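PDB 2IPI: aclacinomycin-N/aclacinomycin-A oxidase from Streptomyces galilaeus, which oxidises the terminal sugar of aclacinomycins in two successive oxygen-dependent steps, converting aclacinomycin N to A and then A to Y with a bicovalently bound FAD. Local coordinates for residues R360-G365 against Y469-L474; M424-M429 against A439-I444; G453-P458 against W479-V484. One frame throughout, in Å; residues are numbered along the deposited sequence.

Contact 1: residues R360-G365 against Y469-L474; sequences RTKSKG and YPDVDL. With AKY (methyl (2S,4R)-2-ethyl-2,5,7-trihydroxy-6,11-dioxo-4-{[2,3,6-trideoxy-4-O-{2,6-dideoxy-4-O-[(2S,6S)-6-methyl-5-oxotetrahydro-2h -pyran-2-yl]-alpha-D-lyxo-hexopyranosyl}-3-(dimethylamino)-D-ribo-hexopyranosyl]oxy}-1,2,3,4,6,11-hexahydrotetracene-1-c arboxylate), chain E.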
loop_
_atom_site.group_PDB
_atom_site.type_symbol
_atom_site.label_atom_id
_atom_site.label_comp_id
_atom_site.label_asym_id
_atom_site.label_seq_id
_atom_site.Cartn_x
_atom_site.Cartn_y
_atom_site.Cartn_z
ATOM N N ARG A 360 -15.259 9.847 -3.273
ATOM C CA ARG A 360 -15.107 9.969 -1.830
ATOM C C ARG A 360 -14.954 8.597 -1.180
ATOM O O ARG A 360 -15.777 7.716 -1.449
ATOM C CB ARG A 360 -16.300 10.709 -1.213
ATOM C CG ARG A 360 -16.562 12.112 -1.716
ATOM C CD ARG A 360 -17.298 12.914 -0.636
ATOM N NE ARG A 360 -17.098 14.346 -0.775
ATOM C CZ ARG A 360 -16.519 15.215 0.028
ATOM N NH1 ARG A 360 -16.468 16.494 -0.334
ATOM N NH2 ARG A 360 -15.981 14.878 1.187
ATOM N N THR A 361 -13.939 8.392 -0.346
ATOM C CA THR A 361 -13.707 7.113 0.302
ATOM C C THR A 361 -13.244 7.228 1.758
ATOM O O THR A 361 -12.648 8.201 2.198
ATOM C CB THR A 361 -12.629 6.263 -0.414
ATOM O OG1 THR A 361 -11.365 6.940 -0.261
ATOM C CG2 THR A 361 -12.883 6.132 -1.902
ATOM N N LYS A 362 -13.521 6.179 2.507
ATOM C CA LYS A 362 -12.993 5.910 3.828
ATOM C C LYS A 362 -12.577 4.455 3.930
ATOM O O LYS A 362 -13.380 3.579 3.590
ATOM C CB LYS A 362 -14.018 6.263 4.916
ATOM C CG LYS A 362 -13.535 6.084 6.343
ATOM C CD LYS A 362 -12.089 6.435 6.577
ATOM C CE LYS A 362 -11.760 7.424 7.675
ATOM N NZ LYS A 362 -10.411 7.124 8.260
ATOM N N SER A 363 -11.348 4.154 4.366
ATOM C CA SER A 363 -10.979 2.740 4.454
ATOM C C SER A 363 -10.094 2.413 5.646
ATOM O O SER A 363 -9.519 3.275 6.320
ATOM C CB SER A 363 -10.299 2.265 3.160
ATOM O OG SER A 363 -9.412 3.248 2.672
ATOM N N LYS A 364 -10.016 1.106 5.931
ATOM C CA LYS A 364 -9.290 0.581 7.077
ATOM C C LYS A 364 -8.951 -0.890 6.892
ATOM O O LYS A 364 -9.788 -1.709 6.490
ATOM C CB LYS A 364 -10.066 0.753 8.384
ATOM C CG LYS A 364 -11.561 0.886 8.168
ATOM C CD LYS A 364 -12.275 1.091 9.478
ATOM C CE LYS A 364 -11.478 1.841 10.515
ATOM N NZ LYS A 364 -11.926 3.241 10.743
ATOM N N GLY A 365 -7.701 -1.228 7.225
ATOM C CA GLY A 365 -7.203 -2.559 7.019
ATOM C C GLY A 365 -6.801 -3.355 8.229
ATOM O O GLY A 365 -7.065 -2.936 9.362
ATOM N N TYR A 469 -2.345 2.304 4.680
ATOM C CA TYR A 469 -3.723 2.346 5.071
ATOM C C TYR A 469 -3.887 3.227 6.314
ATOM O O TYR A 469 -4.221 2.704 7.378
ATOM C CB TYR A 469 -4.259 0.959 5.416
ATOM C CG TYR A 469 -4.237 -0.101 4.340
ATOM C CD1 TYR A 469 -4.539 -1.409 4.700
ATOM C CD2 TYR A 469 -3.932 0.166 3.015
ATOM C CE1 TYR A 469 -4.540 -2.434 3.773
ATOM C CE2 TYR A 469 -3.929 -0.850 2.070
ATOM C CZ TYR A 469 -4.232 -2.139 2.460
ATOM O OH TYR A 469 -4.240 -3.169 1.546
ATOM N N PRO A 470 -3.636 4.522 6.214
ATOM C CA PRO A 470 -3.801 5.384 7.394
ATOM C C PRO A 470 -5.260 5.411 7.847
ATOM O O PRO A 470 -6.117 5.458 6.961
ATOM C CB PRO A 470 -3.431 6.773 6.878
ATOM C CG PRO A 470 -3.777 6.674 5.417
ATOM C CD PRO A 470 -3.211 5.327 5.063
ATOM N N ASP A 471 -5.465 5.386 9.162
ATOM C CA ASP A 471 -6.806 5.516 9.731
ATOM C C ASP A 471 -6.732 6.374 11.006
ATOM O O ASP A 471 -6.277 5.901 12.037
ATOM C CB ASP A 471 -7.402 4.161 10.049
ATOM C CG ASP A 471 -8.792 4.239 10.656
ATOM O OD1 ASP A 471 -9.524 5.191 10.380
ATOM O OD2 ASP A 471 -9.139 3.331 11.443
ATOM N N VAL A 472 -7.158 7.620 10.880
ATOM C CA VAL A 472 -6.915 8.532 12.016
ATOM C C VAL A 472 -7.879 8.242 13.152
ATOM O O VAL A 472 -7.769 8.746 14.268
ATOM C CB VAL A 472 -6.937 9.974 11.484
ATOM C CG1 VAL A 472 -8.349 10.531 11.466
ATOM C CG2 VAL A 472 -5.958 10.816 12.300
ATOM N N ASP A 473 -8.846 7.359 12.913
ATOM C CA ASP A 473 -9.708 6.828 13.959
ATOM C C ASP A 473 -8.886 6.018 14.950
ATOM O O ASP A 473 -9.333 5.775 16.079
ATOM C CB ASP A 473 -10.816 5.947 13.370
ATOM C CG ASP A 473 -11.763 6.744 12.488
ATOM O OD1 ASP A 473 -12.309 6.197 11.511
ATOM O OD2 ASP A 473 -11.957 7.943 12.797
ATOM N N LEU A 474 -7.684 5.598 14.532
ATOM C CA LEU A 474 -6.835 4.832 15.441
ATOM C C LEU A 474 -6.365 5.685 16.620
ATOM O O LEU A 474 -5.900 5.122 17.612
ATOM C CB LEU A 474 -5.611 4.255 14.737
ATOM C CG LEU A 474 -5.861 3.215 13.639
ATOM C CD1 LEU A 474 -4.565 2.476 13.306
ATOM C CD2 LEU A 474 -6.964 2.249 14.029
HETATM O O15 AKY E . -4.010 -3.045 -1.231
HETATM C C42 AKY E . -4.801 -2.470 -2.001
HETATM C C40 AKY E . -5.199 -3.225 -3.292
HETATM C C38 AKY E . -6.225 -2.560 -4.116
HETATM C C39 AKY E . -5.663 -1.202 -1.606
HETATM C C41 AKY E . -6.272 -0.781 -0.487
HETATM O O14 AKY E . -6.227 -0.509 -2.696
HETATM C C37 AKY E . -6.940 -1.376 -3.568
HETATM O O13 AKY E . -7.562 -0.696 -4.628
HETATM C C35 AKY E . -8.836 -0.188 -4.361
HETATM C C34 AKY E . -9.950 -0.992 -5.040
HETATM C C36 AKY E . -9.620 -2.375 -5.185
HETATM O O11 AKY E . -10.416 -0.426 -6.381
HETATM C C33 AKY E . -8.922 1.303 -4.634
HETATM O O12 AKY E . -7.892 2.190 -3.955
HETATM C C32 AKY E . -9.201 1.621 -5.966
HETATM C C31 AKY E . -10.439 1.094 -6.379
HETATM O O7 AKY E . -16.844 1.122 -7.455
HETATM C C7 AKY E . -17.319 2.088 -8.394
HETATM C C8 AKY E . -16.973 1.656 -9.766
HETATM C C9 AKY E . -17.968 0.640 -10.264
HETATM O O9 AKY E . -18.071 -0.324 -9.273
HETATM C C13 AKY E . -17.507 0.127 -11.580
HETATM C C14 AKY E . -16.159 -0.533 -11.282
HETATM C C20 AKY E . -18.799 2.163 -8.193
HETATM C C19 AKY E . -19.745 1.744 -9.132
HETATM C C10 AKY E . -19.245 1.350 -10.500
HETATM C C11 AKY E . -21.109 1.903 -8.887
HETATM C C18 AKY E . -21.550 2.499 -7.705
HETATM C C17 AKY E . -20.616 2.932 -6.755
HETATM C C6 AKY E . -19.262 2.746 -7.013
HETATM O O6 AKY E . -18.336 3.156 -6.121
HETATM C C12 AKY E . -22.934 2.703 -7.501
HETATM O O3 AKY E . -23.786 2.314 -8.330
HETATM C C15 AKY E . -23.365 3.373 -6.329
HETATM C C1 AKY E . -24.723 3.637 -6.160
HETATM C C2 AKY E . -25.199 4.338 -5.051
HETATM C C3 AKY E . -24.275 4.764 -4.098
HETATM C C16 AKY E . -22.425 3.815 -5.372
HETATM C C5 AKY E . -21.047 3.595 -5.582
HETATM O O5 AKY E . -20.141 3.991 -4.823
HETATM C C4 AKY E . -22.915 4.507 -4.254
HETATM O O4 AKY E . -22.073 4.965 -3.292
HETATM O O18 AKY E . -11.593 1.552 -5.656
HETATM C C45 AKY E . -15.740 1.628 -6.691
HETATM C C43 AKY E . -19.025 2.645 -11.278
HETATM O O16 AKY E . -18.652 3.681 -10.716
HETATM O O17 AKY E . -19.261 2.698 -12.621
HETATM C C44 AKY E . -20.275 3.685 -12.844
HETATM O O19 AKY E . -14.705 2.153 -7.484
HETATM C C47 AKY E . -13.865 0.851 -5.185
HETATM N N11 AKY E . -13.731 1.410 -3.828
HETATM C C52 AKY E . -13.442 0.544 -2.737
HETATM C C51 AKY E . -13.204 2.726 -3.695
HETATM C C46 AKY E . -15.217 0.507 -5.798
HETATM C C48 AKY E . -12.841 1.181 -6.272
HETATM C C49 AKY E . -13.328 2.346 -7.116
HETATM C C50 AKY E . -12.762 3.755 -6.899
HETATM O O HOH W 1 -8.832 6.106 6.585
HETATM O O HOH W 2 -6.792 3.290 4.443
HETATM O O HOH W 3 -5.720 0.827 8.681
#
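With CG anti to the backbone N in both residues (chi1 -177° in Lys362, 179° in Asp471), the two side chains reach across and meet at about a right angle. Lys362 then bends at its second and third torsions, which sets Lys362 NZ 3.0 Å from Asp471 OD1. It meets that oxygen on the anti side, 19° out of the carboxylate plane. Lys364 bends farther out, at chi3 and chi4, and its NZ reaches both oxygens of Asp471, OD2 at 2.9 Å and, less closely, OD1; both hydrogen bonds of this salt bridge are weak. Lys364 NZ forms a second salt bridge with Asp473 OD1, at 3.1 Å. Two lysines and two aspartates thus form one salt-bridge network. It is extended by Glu92, which pairs with Lys362, and by Arg442, which pairs with Asp473 OD2.

The network joins strand 360-368, an outermost strand of the seven-stranded antiparallel sheet in the substrate half of this berberine-bridge-enzyme-like fold, to the loop that carries the active-site Tyr469. Nearer Tyr469 the segments are joined through water. One molecule accepts from Gly365 N at 3.2 Å and donates to Tyr469 O at 2.7 Å. Gly365 CA packs obliquely against the tyrosine ring, 3.7 Å from Tyr469 CD1. At the far edge of the ring and in its plane, Tyr469 OH donates to O15 of the bound product-like ligand AKY over 2.8 Å, at the terminal sugar that the enzyme oxidises. The side chain of Tyr397, the second experimentally identified proton acceptor, lies close by.

Contact 2: residues M424-M429 against A439-I444; sequences MSATWM and AWIREI. With AKY (methyl (2S,4R)-2-ethyl-2,5,7-trihydroxy-6,11-dioxo-4-{[2,3,6-trideoxy-4-O-{2,6-dideoxy-4-O-[(2S,6S)-6-methyl-5-oxotetrahydro-2h -pyran-2-yl]-alpha-D-lyxo-hexopyranosyl}-3-(dimethylamino)-D-ribo-hexopyranosyl]oxy}-1,2,3,4,6,11-hexahydrotetracene-1-c arboxylate), chain E.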
loop_
_atom_site.group_PDB
_atom_site.type_symbol
_atom_site.label_atom_id
_atom_site.label_comp_id
_atom_site.label_asym_id
_atom_site.label_seq_id
_atom_site.Cartn_x
_atom_site.Cartn_y
_atom_site.Cartn_z
ATOM N N MET A 424 -10.869 -2.644 4.296
ATOM C CA MET A 424 -12.315 -2.384 4.221
ATOM C C MET A 424 -12.599 -0.921 3.910
ATOM O O MET A 424 -11.910 -0.024 4.396
ATOM C CB MET A 424 -13.023 -2.741 5.519
ATOM C CG MET A 424 -12.553 -4.046 6.141
ATOM S SD MET A 424 -13.507 -4.363 7.642
ATOM C CE MET A 424 -12.970 -6.030 7.991
ATOM N N SER A 425 -13.634 -0.714 3.095
ATOM C CA SER A 425 -13.963 0.615 2.631
ATOM C C SER A 425 -15.459 0.840 2.402
ATOM O O SER A 425 -16.227 -0.114 2.338
ATOM C CB SER A 425 -13.239 0.901 1.302
ATOM O OG SER A 425 -13.806 0.122 0.256
ATOM N N ALA A 426 -15.762 2.114 2.290
ATOM C CA ALA A 426 -16.965 2.756 1.820
ATOM C C ALA A 426 -16.529 3.791 0.777
ATOM O O ALA A 426 -15.534 4.492 0.985
ATOM C CB ALA A 426 -17.761 3.450 2.910
ATOM N N THR A 427 -17.274 3.823 -0.294
ATOM C CA THR A 427 -17.025 4.644 -1.464
ATOM C C THR A 427 -18.326 5.312 -1.885
ATOM O O THR A 427 -19.335 4.595 -1.916
ATOM C CB THR A 427 -16.483 3.796 -2.633
ATOM O OG1 THR A 427 -15.499 2.890 -2.120
ATOM C CG2 THR A 427 -15.844 4.701 -3.668
ATOM N N TRP A 428 -18.277 6.606 -2.156
ATOM C CA TRP A 428 -19.489 7.350 -2.503
ATOM C C TRP A 428 -19.207 8.606 -3.315
ATOM O O TRP A 428 -18.078 8.973 -3.591
ATOM C CB TRP A 428 -20.296 7.723 -1.268
ATOM C CG TRP A 428 -19.784 8.686 -0.268
ATOM C CD1 TRP A 428 -20.176 9.997 -0.132
ATOM C CD2 TRP A 428 -18.800 8.462 0.755
ATOM N NE1 TRP A 428 -19.499 10.589 0.906
ATOM C CE2 TRP A 428 -18.650 9.677 1.468
ATOM C CE3 TRP A 428 -18.026 7.374 1.157
ATOM C CZ2 TRP A 428 -17.764 9.813 2.538
ATOM C CZ3 TRP A 428 -17.152 7.513 2.217
ATOM C CH2 TRP A 428 -17.026 8.724 2.899
ATOM N N MET A 429 -20.298 9.270 -3.695
ATOM C CA MET A 429 -20.150 10.480 -4.489
ATOM C C MET A 429 -20.573 11.729 -3.736
ATOM O O MET A 429 -19.978 12.800 -3.843
ATOM C CB MET A 429 -20.988 10.401 -5.777
ATOM C CG MET A 429 -20.621 11.532 -6.724
ATOM S SD MET A 429 -21.262 11.333 -8.397
ATOM C CE MET A 429 -20.754 9.666 -8.797
ATOM N N ALA A 439 -20.370 6.187 9.091
ATOM C CA ALA A 439 -20.939 5.312 10.117
ATOM C C ALA A 439 -20.769 3.841 9.764
ATOM O O ALA A 439 -20.347 3.006 10.566
ATOM C CB ALA A 439 -22.415 5.641 10.316
ATOM N N TRP A 440 -21.100 3.505 8.528
ATOM C CA TRP A 440 -21.001 2.158 8.003
ATOM C C TRP A 440 -19.622 1.547 8.188
ATOM O O TRP A 440 -19.474 0.475 8.769
ATOM C CB TRP A 440 -21.377 2.197 6.508
ATOM C CG TRP A 440 -20.653 1.170 5.691
ATOM C CD1 TRP A 440 -19.545 1.333 4.907
ATOM C CD2 TRP A 440 -21.018 -0.210 5.592
ATOM N NE1 TRP A 440 -19.207 0.138 4.333
ATOM C CE2 TRP A 440 -20.090 -0.824 4.731
ATOM C CE3 TRP A 440 -22.044 -0.975 6.154
ATOM C CZ2 TRP A 440 -20.151 -2.179 4.413
ATOM C CZ3 TRP A 440 -22.097 -2.317 5.836
ATOM C CH2 TRP A 440 -21.161 -2.908 4.977
ATOM N N ILE A 441 -18.584 2.218 7.664
ATOM C CA ILE A 441 -17.263 1.595 7.687
ATOM C C ILE A 441 -16.738 1.424 9.107
ATOM O O ILE A 441 -16.020 0.477 9.427
ATOM C CB ILE A 441 -16.205 2.385 6.883
ATOM C CG1 ILE A 441 -16.364 3.900 6.894
ATOM C CG2 ILE A 441 -16.159 1.876 5.452
ATOM C CD1 ILE A 441 -15.885 4.574 8.162
ATOM N N ARG A 442 -17.103 2.375 9.977
ATOM C CA ARG A 442 -16.553 2.253 11.327
ATOM C C ARG A 442 -17.210 1.098 12.071
ATOM O O ARG A 442 -16.534 0.360 12.783
ATOM C CB ARG A 442 -16.737 3.561 12.092
ATOM C CG ARG A 442 -15.821 4.672 11.623
ATOM C CD ARG A 442 -16.510 6.022 11.833
ATOM N NE ARG A 442 -15.519 7.090 11.776
ATOM C CZ ARG A 442 -15.721 8.381 11.648
ATOM N NH1 ARG A 442 -16.946 8.863 11.548
ATOM N NH2 ARG A 442 -14.674 9.200 11.620
ATOM N N GLU A 443 -18.516 0.969 11.901
ATOM C CA GLU A 443 -19.284 -0.109 12.507
ATOM C C GLU A 443 -18.800 -1.498 12.132
ATOM O O GLU A 443 -18.646 -2.336 13.020
ATOM C CB GLU A 443 -20.755 0.034 12.094
ATOM C CG GLU A 443 -21.574 0.954 12.986
ATOM C CD GLU A 443 -22.639 1.700 12.203
ATOM O OE1 GLU A 443 -23.181 2.710 12.721
ATOM O OE2 GLU A 443 -22.935 1.285 11.060
ATOM N N ILE A 444 -18.551 -1.822 10.854
ATOM C CA ILE A 444 -18.082 -3.166 10.544
ATOM C C ILE A 444 -16.737 -3.500 11.193
ATOM O O ILE A 444 -16.504 -4.611 11.679
ATOM C CB ILE A 444 -17.871 -3.431 9.030
ATOM C CG1 ILE A 444 -18.339 -2.319 8.116
ATOM C CG2 ILE A 444 -18.470 -4.789 8.669
ATOM C CD1 ILE A 444 -17.819 -2.415 6.695
HETATM O O15 AKY E . -4.010 -3.045 -1.231
HETATM C C42 AKY E . -4.801 -2.470 -2.001
HETATM C C40 AKY E . -5.199 -3.225 -3.292
HETATM C C38 AKY E . -6.225 -2.560 -4.116
HETATM C C39 AKY E . -5.663 -1.202 -1.606
HETATM C C41 AKY E . -6.272 -0.781 -0.487
HETATM O O14 AKY E . -6.227 -0.509 -2.696
HETATM C C37 AKY E . -6.940 -1.376 -3.568
HETATM O O13 AKY E . -7.562 -0.696 -4.628
HETATM C C35 AKY E . -8.836 -0.188 -4.361
HETATM C C34 AKY E . -9.950 -0.992 -5.040
HETATM C C36 AKY E . -9.620 -2.375 -5.185
HETATM O O11 AKY E . -10.416 -0.426 -6.381
HETATM C C33 AKY E . -8.922 1.303 -4.634
HETATM O O12 AKY E . -7.892 2.190 -3.955
HETATM C C32 AKY E . -9.201 1.621 -5.966
HETATM C C31 AKY E . -10.439 1.094 -6.379
HETATM O O7 AKY E . -16.844 1.122 -7.455
HETATM C C7 AKY E . -17.319 2.088 -8.394
HETATM C C8 AKY E . -16.973 1.656 -9.766
HETATM C C9 AKY E . -17.968 0.640 -10.264
HETATM O O9 AKY E . -18.071 -0.324 -9.273
HETATM C C13 AKY E . -17.507 0.127 -11.580
HETATM C C14 AKY E . -16.159 -0.533 -11.282
HETATM C C20 AKY E . -18.799 2.163 -8.193
HETATM C C19 AKY E . -19.745 1.744 -9.132
HETATM C C10 AKY E . -19.245 1.350 -10.500
HETATM C C11 AKY E . -21.109 1.903 -8.887
HETATM C C18 AKY E . -21.550 2.499 -7.705
HETATM C C17 AKY E . -20.616 2.932 -6.755
HETATM C C6 AKY E . -19.262 2.746 -7.013
HETATM O O6 AKY E . -18.336 3.156 -6.121
HETATM C C12 AKY E . -22.934 2.703 -7.501
HETATM O O3 AKY E . -23.786 2.314 -8.330
HETATM C C15 AKY E . -23.365 3.373 -6.329
HETATM C C1 AKY E . -24.723 3.637 -6.160
HETATM C C2 AKY E . -25.199 4.338 -5.051
HETATM C C3 AKY E . -24.275 4.764 -4.098
HETATM C C16 AKY E . -22.425 3.815 -5.372
HETATM C C5 AKY E . -21.047 3.595 -5.582
HETATM O O5 AKY E . -20.141 3.991 -4.823
HETATM C C4 AKY E . -22.915 4.507 -4.254
HETATM O O4 AKY E . -22.073 4.965 -3.292
HETATM O O18 AKY E . -11.593 1.552 -5.656
HETATM C C45 AKY E . -15.740 1.628 -6.691
HETATM C C43 AKY E . -19.025 2.645 -11.278
HETATM O O16 AKY E . -18.652 3.681 -10.716
HETATM O O17 AKY E . -19.261 2.698 -12.621
HETATM C C44 AKY E . -20.275 3.685 -12.844
HETATM O O19 AKY E . -14.705 2.153 -7.484
HETATM C C47 AKY E . -13.865 0.851 -5.185
HETATM N N11 AKY E . -13.731 1.410 -3.828
HETATM C C52 AKY E . -13.442 0.544 -2.737
HETATM C C51 AKY E . -13.204 2.726 -3.695
HETATM C C46 AKY E . -15.217 0.507 -5.798
HETATM C C48 AKY E . -12.841 1.181 -6.272
HETATM C C49 AKY E . -13.328 2.346 -7.116
HETATM C C50 AKY E . -12.762 3.755 -6.899
#
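Within 439-444, Trp440 is the first residue to touch strand 424-428, and it does so with the edge of its indole. Trp440 CD1 presses on Ala426 CB at 3.4 Å, while Trp440 NE1 faces Ser425 O in the ring plane at 3.6 Å, and no hydrogen bond is formed. Ile441 follows, and its CG2 branch lies over the peptide link between Ser425 and Ala426, 3.2 Å from Ala426 N. Ile441 CG2 is also 3.4 Å from Ala426 CB, tighter than usual carbon contact. One turn after Trp440, Ile444 sets CD1 over one face of that indole, offset toward the rim.

Helix and strand run antiparallel, at 170° with axes 7.8 Å apart, as in a helix laid on the sheet after a beta-alpha connection. Residues alternate along the strand: Ala426 points to the helix, Ser425 and Thr427 to the substrate pocket. Thr427 OG1, anti to the carbonyl carbon (chi1 -43°), is thereby turned to AKY N11 and shares a 2.9 Å hydrogen bond with it. No hydrogen bond links 424-429 to 439-444, although Trp428 NE1 bonds to Asp434 near the helix start; apolar packing on the helix side therefore lets the strand's opposite face present its hydroxyls to the ligand.

Contact 3: residues G453-P458 against W479-V484; sequences GGVPVP and WNTSGV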
loop_
_atom_site.group_PDB
_atom_site.type_symbol
_atom_site.label_atom_id
_atom_site.label_comp_id
_atom_site.label_asym_id
_atom_site.label_seq_id
_atom_site.Cartn_x
_atom_site.Cartn_y
_atom_site.Cartn_z
ATOM N N GLY A 453 -11.360 -4.117 21.363
ATOM C CA GLY A 453 -11.588 -2.682 21.454
ATOM C C GLY A 453 -11.520 -2.043 20.072
ATOM O O GLY A 453 -11.021 -0.963 19.821
ATOM N N GLY A 454 -12.053 -2.787 19.115
ATOM C CA GLY A 454 -12.390 -2.347 17.805
ATOM C C GLY A 454 -11.205 -2.198 16.869
ATOM O O GLY A 454 -11.380 -1.525 15.845
ATOM N N VAL A 455 -10.088 -2.804 17.262
ATOM C CA VAL A 455 -8.874 -2.701 16.455
ATOM C C VAL A 455 -8.134 -4.024 16.350
ATOM O O VAL A 455 -8.163 -4.871 17.237
ATOM C CB VAL A 455 -7.890 -1.647 16.998
ATOM C CG1 VAL A 455 -8.537 -0.268 17.040
ATOM C CG2 VAL A 455 -7.382 -2.057 18.370
ATOM N N PRO A 456 -7.434 -4.219 15.241
ATOM C CA PRO A 456 -6.574 -5.402 15.128
ATOM C C PRO A 456 -5.271 -5.187 15.896
ATOM O O PRO A 456 -4.318 -4.633 15.340
ATOM C CB PRO A 456 -6.277 -5.482 13.633
ATOM C CG PRO A 456 -6.394 -4.072 13.154
ATOM C CD PRO A 456 -7.377 -3.368 14.044
ATOM N N VAL A 457 -5.275 -5.635 17.139
ATOM C CA VAL A 457 -4.097 -5.619 17.992
ATOM C C VAL A 457 -3.178 -6.778 17.674
ATOM O O VAL A 457 -3.587 -7.947 17.683
ATOM C CB VAL A 457 -4.484 -5.733 19.484
ATOM C CG1 VAL A 457 -3.225 -5.742 20.348
ATOM C CG2 VAL A 457 -5.439 -4.625 19.883
ATOM N N PRO A 458 -1.903 -6.507 17.409
ATOM C CA PRO A 458 -0.962 -7.615 17.196
ATOM C C PRO A 458 -0.951 -8.546 18.414
ATOM O O PRO A 458 -0.602 -8.124 19.519
ATOM C CB PRO A 458 0.380 -6.910 17.003
ATOM C CG PRO A 458 0.028 -5.516 16.575
ATOM C CD PRO A 458 -1.271 -5.182 17.271
ATOM N N TRP A 479 -14.048 5.622 20.090
ATOM C CA TRP A 479 -14.229 4.611 19.077
ATOM C C TRP A 479 -13.660 3.274 19.522
ATOM O O TRP A 479 -14.350 2.472 20.159
ATOM C CB TRP A 479 -13.570 5.020 17.744
ATOM C CG TRP A 479 -14.593 5.673 16.852
ATOM C CD1 TRP A 479 -14.559 6.928 16.323
ATOM C CD2 TRP A 479 -15.814 5.070 16.401
ATOM N NE1 TRP A 479 -15.688 7.142 15.566
ATOM C CE2 TRP A 479 -16.474 6.019 15.598
ATOM C CE3 TRP A 479 -16.411 3.816 16.601
ATOM C CZ2 TRP A 479 -17.703 5.757 14.994
ATOM C CZ3 TRP A 479 -17.630 3.562 15.997
ATOM C CH2 TRP A 479 -18.262 4.525 15.202
ATOM N N ASN A 480 -12.395 3.052 19.172
ATOM C CA ASN A 480 -11.832 1.709 19.343
ATOM C C ASN A 480 -10.508 1.769 20.100
ATOM O O ASN A 480 -10.371 2.495 21.091
ATOM C CB ASN A 480 -11.696 1.038 17.982
ATOM C CG ASN A 480 -12.721 1.348 16.926
ATOM O OD1 ASN A 480 -13.413 2.366 16.885
ATOM N ND2 ASN A 480 -12.894 0.456 15.950
ATOM N N THR A 481 -9.505 1.013 19.664
ATOM C CA THR A 481 -8.174 1.051 20.250
ATOM C C THR A 481 -8.182 0.883 21.760
ATOM O O THR A 481 -7.978 1.866 22.492
ATOM C CB THR A 481 -7.479 2.395 19.934
ATOM O OG1 THR A 481 -8.324 3.214 19.120
ATOM C CG2 THR A 481 -6.184 2.176 19.169
ATOM N N SER A 482 -8.408 -0.309 22.309
ATOM C CA SER A 482 -8.421 -0.368 23.773
ATOM C C SER A 482 -7.066 -0.712 24.386
ATOM O O SER A 482 -6.640 -1.850 24.552
ATOM C CB SER A 482 -9.516 -1.323 24.263
ATOM O OG SER A 482 -10.626 -0.569 24.716
ATOM N N GLY A 483 -6.395 0.374 24.768
ATOM C CA GLY A 483 -5.154 0.317 25.490
ATOM C C GLY A 483 -3.929 0.377 24.609
ATOM O O GLY A 483 -2.863 0.744 25.104
ATOM N N VAL A 484 -4.076 0.024 23.337
ATOM C CA VAL A 484 -2.948 -0.065 22.413
ATOM C C VAL A 484 -2.813 1.196 21.576
ATOM O O VAL A 484 -3.803 1.680 21.013
ATOM C CB VAL A 484 -3.119 -1.299 21.513
ATOM C CG1 VAL A 484 -1.924 -1.476 20.590
ATOM C CG2 VAL A 484 -3.323 -2.537 22.387
#
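Gly453 and Gly454 lie against Asn480 and Ser482 in a loop-on-loop contact of this berberine-bridge-enzyme-like fold. Both segments belong to the long connection between helices 434-448 and 486-491, neither contains regular helix or strand, and residues 479-484 fall in the berberine-like family region. The close part is Gly453-Val455 against Asn480-Ser482. Gly454 CA and Asn480 CA are 4.4 Å apart, and Gly453 CA and Ser482 CA 4.6 Å, so the backbones nearly touch. Both glycines have positive phi and place no side chain between the segments. The sole hydrogen bond across the contact runs nearly straight, at 171°, from Asn480 ND2 to Gly454 O, but at 2.5 Å it is too short to be taken at face value. Short distances around Gly453 O are doubtful too.

Val455 fills the next place. Its CG1, anti to the carbonyl carbon at chi1 -59°, points at the backbone of Thr481, and Val455 CG1 lies 3.5 Å from Thr481 CA, a tight carbon contact. Ser482 is the exposed rim of this close end and offers CB to Gly453 CA without a polar bond across the contact. Tyr445 and Arg446 of helix 434-448 touch Asn480, while Leu489 of helix 486-491 touches Thr481 and Val484.

Farther along, the segments separate: Val457 CA and Val484 CA are 7.2 Å apart, and only the side chains bridge the interval. Both valines are partly exposed and the fit is ordinary, with Val457 CG1 3.8 Å from Val484 CG2.

How the contacts relate
From the N terminus, strand 360-368 comes first, and contact 1 closes a loop of more than a hundred residues when the chain returns at 469-474. Contact 2 is nested inside that loop: strand 420-428 and helix 434-448 meet across a short connection. Contact 3 opens at 453-458, also within the loop, but closes at 479-484 beyond it, so contacts 1 and 3 cross, while 2 and 3 follow in series. Contacts 1 and 2 share neighbouring strands of one sheet, and both touch AKY. Leu474 touches Thr481, joining contact 1 to contact 3, and Arg442 packs on Trp479, joining helix 434-448 to the same loop.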